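Local atomic coordinates of pyocin S5 (Pseudomonas aeruginosa PAO1, PDB entry 6THK), a protein that is a bacteriocin that probably kills susceptible bacteria by forming channels that depolarise the cytoplasmic membrane. Residues 122-127 and 165-170. The protein carries 1 engineered substitution. Residues are numbered along the deposited sequence; the frame is centred on the assembly and turned at random.
With ZN (zinc ion), chain F.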
ATOM      1  N   LYS A 122      43.929 -35.124 -46.970  1.00 71.36           N
ATOM      2  CA  LYS A 122      44.190 -35.337 -48.406  1.00 71.73           C
ATOM      3  C   LYS A 122      44.804 -36.717 -48.786  1.00 76.64           C
ATOM      4  O   LYS A 122      44.656 -37.144 -49.936  1.00 77.60           O
ATOM      5  CB  LYS A 122      45.069 -34.215 -48.977  1.00 74.35           C
ATOM      6  CG  LYS A 122      44.379 -32.863 -49.137  1.00 90.05           C
ATOM      7  CD  LYS A 122      45.366 -31.838 -49.706  1.00 99.66           C
ATOM      8  CE  LYS A 122      44.772 -30.467 -49.905  1.00106.39           C
ATOM      9  NZ  LYS A 122      45.776 -29.507 -50.438  1.00113.24           N
ATOM     10  N   GLY A 123      45.474 -37.378 -47.835  1.00 71.24           N
ATOM     11  CA  GLY A 123      46.084 -38.689 -48.038  1.00 69.78           C
ATOM     12  C   GLY A 123      45.770 -39.700 -46.949  1.00 70.43           C
ATOM     13  O   GLY A 123      45.099 -39.362 -45.969  1.00 70.27           O
ATOM     14  N   PRO A 124      46.270 -40.925 -47.060  1.00 64.49           N
ATOM     15  CA  PRO A 124      46.000 -41.948 -46.040  1.00 62.97           C
ATOM     16  C   PRO A 124      46.761 -41.730 -44.737  1.00 63.29           C
ATOM     17  O   PRO A 124      47.711 -40.960 -44.707  1.00 61.80           O
ATOM     18  CB  PRO A 124      46.476 -43.235 -46.709  1.00 64.88           C
ATOM     19  CG  PRO A 124      47.538 -42.788 -47.641  1.00 69.73           C
ATOM     20  CD  PRO A 124      47.099 -41.446 -48.152  1.00 65.65           C
ATOM     21  N   PHE A 125      46.342 -42.415 -43.678  1.00 58.30           N
ATOM     22  CA  PHE A 125      46.983 -42.291 -42.379  1.00 56.85           C
ATOM     23  C   PHE A 125      48.231 -43.162 -42.252  1.00 60.83           C
ATOM     24  O   PHE A 125      48.156 -44.397 -42.263  1.00 61.39           O
ATOM     25  CB  PHE A 125      45.999 -42.534 -41.223  1.00 57.83           C
ATOM     26  CG  PHE A 125      46.667 -42.548 -39.871  1.00 58.83           C
ATOM     27  CD1 PHE A 125      47.347 -41.430 -39.401  1.00 62.52           C
ATOM     28  CD2 PHE A 125      46.655 -43.688 -39.086  1.00 60.93           C
ATOM     29  CE1 PHE A 125      48.012 -41.459 -38.172  1.00 63.89           C
ATOM     30  CE2 PHE A 125      47.298 -43.711 -37.845  1.00 64.53           C
ATOM     31  CZ  PHE A 125      47.975 -42.594 -37.395  1.00 62.99           C
ATOM     32  N   ILE A 126      49.372 -42.501 -42.089  1.00 55.32           N
ATOM     33  CA  ILE A 126      50.641 -43.172 -41.892  1.00 54.44           C
ATOM     34  C   ILE A 126      51.189 -42.709 -40.535  1.00 59.16           C
ATOM     35  O   ILE A 126      51.435 -41.512 -40.359  1.00 59.07           O
ATOM     36  CB  ILE A 126      51.638 -42.912 -43.074  1.00 56.78           C
ATOM     37  CG1 ILE A 126      50.948 -43.038 -44.466  1.00 56.08           C
ATOM     38  CG2 ILE A 126      52.866 -43.829 -42.970  1.00 56.38           C
ATOM     39  CD1 ILE A 126      51.706 -42.443 -45.640  1.00 51.85           C
ATOM     40  N   ASP A 127      51.346 -43.637 -39.564  1.00 55.50           N
ATOM     41  CA  ASP A 127      51.890 -43.288 -38.253  1.00 55.07           C
ATOM     42  C   ASP A 127      53.396 -43.353 -38.391  1.00 55.97           C
ATOM     43  O   ASP A 127      54.011 -44.354 -38.018  1.00 54.67           O
ATOM     44  CB  ASP A 127      51.381 -44.243 -37.155  1.00 58.14           C
ATOM     45  CG  ASP A 127      51.258 -43.603 -35.782  1.00 74.43           C
ATOM     46  OD1 ASP A 127      50.986 -42.378 -35.714  1.00 77.64           O
ATOM     47  OD2 ASP A 127      51.360 -44.336 -34.778  1.00 80.12           O
ATOM     48  N   LEU A 165      56.025 -35.155 -47.340  1.00 58.20           N
ATOM     49  CA  LEU A 165      56.770 -34.633 -46.201  1.00 58.45           C
ATOM     50  C   LEU A 165      56.069 -33.388 -45.647  1.00 65.76           C
ATOM     51  O   LEU A 165      56.100 -33.158 -44.438  1.00 65.40           O
ATOM     52  CB  LEU A 165      58.224 -34.335 -46.571  1.00 58.01           C
ATOM     53  CG  LEU A 165      59.099 -35.558 -46.851  1.00 62.54           C
ATOM     54  CD1 LEU A 165      60.366 -35.171 -47.567  1.00 62.52           C
ATOM     55  CD2 LEU A 165      59.416 -36.335 -45.575  1.00 64.88           C
ATOM     56  N   GLU A 166      55.397 -32.604 -46.524  1.00 64.45           N
ATOM     57  CA  GLU A 166      54.620 -31.436 -46.090  1.00 64.41           C
ATOM     58  C   GLU A 166      53.421 -31.939 -45.274  1.00 64.30           C
ATOM     59  O   GLU A 166      53.127 -31.388 -44.215  1.00 64.76           O
ATOM     60  CB  GLU A 166      54.151 -30.601 -47.292  1.00 66.44           C
ATOM     61  CG  GLU A 166      53.851 -29.148 -46.940  1.00 82.60           C
ATOM     62  CD  GLU A 166      52.938 -28.387 -47.889  1.00111.47           C
ATOM     63  OE1 GLU A 166      52.246 -27.455 -47.416  1.00115.35           O
ATOM     64  OE2 GLU A 166      52.916 -28.711 -49.101  1.00103.06           O
ATOM     65  N   ARG A 167      52.787 -33.035 -45.743  1.00 57.17           N
ATOM     66  CA  ARG A 167      51.664 -33.707 -45.090  1.00 55.25           C
ATOM     67  C   ARG A 167      52.087 -34.341 -43.747  1.00 58.26           C
ATOM     68  O   ARG A 167      51.263 -34.405 -42.825  1.00 58.12           O
ATOM     69  CB  ARG A 167      51.039 -34.745 -46.032  1.00 51.96           C
ATOM     70  CG  ARG A 167      49.604 -35.109 -45.674  1.00 55.05           C
ATOM     71  CD  ARG A 167      48.943 -35.988 -46.704  1.00 51.14           C
ATOM     72  NE  ARG A 167      49.533 -37.325 -46.737  1.00 52.21           N
ATOM     73  CZ  ARG A 167      49.073 -38.362 -46.044  1.00 71.47           C
ATOM     74  NH1 ARG A 167      48.018 -38.226 -45.250  1.00 57.93           N
ATOM     75  NH2 ARG A 167      49.667 -39.542 -46.141  1.00 60.46           N
ATOM     76  N   ALA A 168      53.374 -34.769 -43.626  1.00 53.55           N
ATOM     77  CA  ALA A 168      53.940 -35.324 -42.386  1.00 53.43           C
ATOM     78  C   ALA A 168      54.056 -34.215 -41.329  1.00 57.00           C
ATOM     79  O   ALA A 168      53.794 -34.462 -40.156  1.00 55.50           O
ATOM     80  CB  ALA A 168      55.306 -35.942 -42.649  1.00 54.18           C
ATOM     81  N   VAL A 169      54.431 -32.988 -41.759  1.00 54.31           N
ATOM     82  CA  VAL A 169      54.514 -31.809 -40.888  1.00 53.69           C
ATOM     83  C   VAL A 169      53.091 -31.491 -40.443  1.00 58.98           C
ATOM     84  O   VAL A 169      52.848 -31.418 -39.237  1.00 59.23           O
ATOM     85  CB  VAL A 169      55.218 -30.607 -41.578  1.00 56.01           C
ATOM     86  CG1 VAL A 169      54.940 -29.298 -40.851  1.00 55.29           C
ATOM     87  CG2 VAL A 169      56.714 -30.850 -41.681  1.00 55.34           C
ATOM     88  N   ALA A 170      52.139 -31.410 -41.415  1.00 55.59           N
ATOM     89  CA  ALA A 170      50.707 -31.186 -41.180  1.00 55.23           C
ATOM     90  C   ALA A 170      50.137 -32.146 -40.125  1.00 59.15           C
ATOM     91  O   ALA A 170      49.423 -31.681 -39.231  1.00 59.71           O
ATOM     92  CB  ALA A 170      49.932 -31.321 -42.482  1.00 55.97           C
TER
HETATM   93 ZN    ZN F 605      52.187 -41.958 -33.984  1.00 75.03          ZN
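R167 reaches from its helix to the backbone carbonyl of P124 and holds it in a two-pronged grip, a worked example of how one buried arginine can tie an irregular loop to a helix. NH1 and NH2 of R167 both donate to P124 O, each at 2.8 Å. That oxygen sits in the guanidinium plane, end-on to the group, so neither N-H points straight at it, and both bonds are bent, with angles near 140° at hydrogen. NH2 lies in the carbonyl plane and NH1 38° above it. R167 leaves the helix with CG anti to the backbone N (chi1 -158°), then bends at chi3 to present the guanidinium to the loop. Charge is met by a salt bridge from NH2 to E164, while NH1 also donates to F120 O of helix 95-121; with these partners on both terminal nitrogens, the rotation of the plane is well defined.

In van der Waals contact, G123 lies against one guanidinium face, its CA 3.4 Å above the plane; with no side chain, the backbone comes this close. P124 CD, 3.8 Å from R167 NH2, lies over the same face as G123, whereas I126 CD1 meets that nitrogen at the edge, 3.6 Å away.

Further along the loop, D127 binds a zinc ion through OD1 at 2.1 Å, with OD2 farther off at 2.6 Å, and E129 shares the metal. The contact fastens the connection between helices 95-121 and 133-145 to the long helix 157-212; I126 packs on A139 and W140 of helix 133-145, and L165 and V169 face helix 42-87.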